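Local coordinates for 3-oxoacyl-[acyl-carrier-protein] synthase 2 (Rickettsia rickettsii, PDB 4JGA) that probably catalyses the condensation of malonyl-ACP with a growing acyl-ACP chain, the elongation step of bacterial fatty acid synthesis, at residues M135-S140 against P215-G220. Sequence-based numbering, arbitrary orientation.
Sequences MIEDTS and PVTPVG
E137, on helix 133-146, reaches across to the N-terminus of helix 218-226 and grips T217 and V219 with the two oxygens of one carboxylate, bracing the N-cap residue T217 and the first turn of the helix within the N-terminal half of this thiolase-fold ketosynthase. The second segment leaves strand 206-213 of the central sheet and bends through an inverse gamma turn centred on V216, closed by T217 N bonding to P215 O at 2.9 Å. T217 then takes the N-cap position. With chi1 at 83°, its hydroxyl sits between backbone N and carbonyl carbon and points both to G220 N and to the carboxylate. T217 OG1 accepts from G220 N at 3.1 Å in a fairly straight bond (159°), the capping bond. The same T217 OG1 donates to E137 OE1 at 2.7 Å, on the syn lone pair. P218 opens the helix with its ring against the carboxylate, P218 CB lying 3.6 Å from E137 OE2. V219 N completes the grip, giving its hydrogen to E137 OE2 at 3.0 Å; this bond is bent (136°) and arrives on the syn side, tilted from the carboxylate plane. With both oxygens engaged, the buried group is fixed in rotation, and its negative charge next to the first turn would be expected to suit the positive end of the helix dipole. The glutamate spans the gap fully stretched, CG anti to the backbone N and the chain extended beyond. The dimer interface adjoins the contact: S140 of the second subunit packs on E137, and F155 of that subunit on V219. Between the segments, V219 CG1 rests 3.5 Å from E137 CD.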
# COMPACT_ATOMS: atom_id res chain seq x y z
N MET A 135 -14.45 0.85 10.19
CA MET A 135 -14.41 2.27 10.48
C MET A 135 -15.16 3.06 9.40
O MET A 135 -16.03 3.88 9.72
CB MET A 135 -12.96 2.77 10.62
CG MET A 135 -12.81 4.23 11.04
SD MET A 135 -13.73 4.70 12.50
CE MET A 135 -13.05 3.54 13.72
N ILE A 136 -14.89 2.74 8.13
CA ILE A 136 -15.54 3.42 7.02
C ILE A 136 -17.01 3.05 6.96
O ILE A 136 -17.85 3.91 6.79
CB ILE A 136 -14.84 3.16 5.67
CG1 ILE A 136 -13.40 3.70 5.72
CG2 ILE A 136 -15.58 3.83 4.51
CD1 ILE A 136 -12.55 3.35 4.51
N GLU A 137 -17.31 1.77 7.10
CA GLU A 137 -18.69 1.27 7.05
C GLU A 137 -19.52 1.92 8.15
O GLU A 137 -20.54 2.52 7.87
CB GLU A 137 -18.69 -0.26 7.19
CG GLU A 137 -20.06 -0.91 7.36
CD GLU A 137 -19.98 -2.42 7.34
OE1 GLU A 137 -18.91 -2.95 7.69
OE2 GLU A 137 -20.98 -3.07 6.93
N ASP A 138 -19.06 1.81 9.39
CA ASP A 138 -19.78 2.38 10.54
C ASP A 138 -19.92 3.90 10.40
O ASP A 138 -20.96 4.45 10.68
CB ASP A 138 -19.08 2.06 11.87
CG ASP A 138 -19.15 0.59 12.22
OD1 ASP A 138 -19.87 -0.16 11.56
OD2 ASP A 138 -18.46 0.19 13.17
N THR A 139 -18.86 4.56 9.98
CA THR A 139 -18.84 6.01 10.00
C THR A 139 -19.78 6.52 8.90
O THR A 139 -20.48 7.52 9.11
CB THR A 139 -17.42 6.61 9.83
OG1 THR A 139 -16.56 6.17 10.88
CG2 THR A 139 -17.48 8.14 9.87
N SER A 140 -19.78 5.83 7.76
CA SER A 140 -20.64 6.18 6.63
C SER A 140 -22.11 6.03 6.99
O SER A 140 -22.91 6.89 6.67
CB SER A 140 -20.32 5.28 5.45
OG SER A 140 -19.00 5.49 4.98
N PRO A 215 -11.46 -7.83 8.66
CA PRO A 215 -12.38 -7.69 7.56
C PRO A 215 -13.76 -8.29 7.81
O PRO A 215 -14.63 -8.22 6.93
CB PRO A 215 -11.69 -8.51 6.50
CG PRO A 215 -11.18 -9.70 7.29
CD PRO A 215 -10.80 -9.14 8.63
N VAL A 216 -13.96 -8.89 8.98
CA VAL A 216 -15.20 -9.58 9.26
C VAL A 216 -16.24 -8.57 9.77
O VAL A 216 -16.43 -8.39 10.98
CB VAL A 216 -15.01 -10.75 10.26
CG1 VAL A 216 -16.30 -11.55 10.41
CG2 VAL A 216 -13.87 -11.65 9.79
N THR A 217 -16.89 -7.91 8.80
CA THR A 217 -17.97 -6.97 9.03
C THR A 217 -19.13 -7.35 8.10
O THR A 217 -18.96 -8.17 7.16
CB THR A 217 -17.53 -5.51 8.70
OG1 THR A 217 -17.64 -5.26 7.29
CG2 THR A 217 -16.09 -5.29 9.14
N PRO A 218 -20.31 -6.73 8.32
CA PRO A 218 -21.45 -7.09 7.48
C PRO A 218 -21.16 -6.89 5.98
O PRO A 218 -21.42 -7.78 5.14
CB PRO A 218 -22.55 -6.13 7.96
CG PRO A 218 -22.21 -5.84 9.40
CD PRO A 218 -20.69 -5.79 9.40
N VAL A 219 -20.58 -5.76 5.63
CA VAL A 219 -20.33 -5.47 4.21
C VAL A 219 -19.15 -6.28 3.67
O VAL A 219 -19.14 -6.69 2.51
CB VAL A 219 -20.18 -3.96 3.94
CG1 VAL A 219 -18.78 -3.49 4.26
CG2 VAL A 219 -20.50 -3.63 2.48
N GLY A 220 -18.20 -6.59 4.55
CA GLY A 220 -17.07 -7.46 4.20
C GLY A 220 -17.49 -8.89 3.86
O GLY A 220 -17.11 -9.43 2.81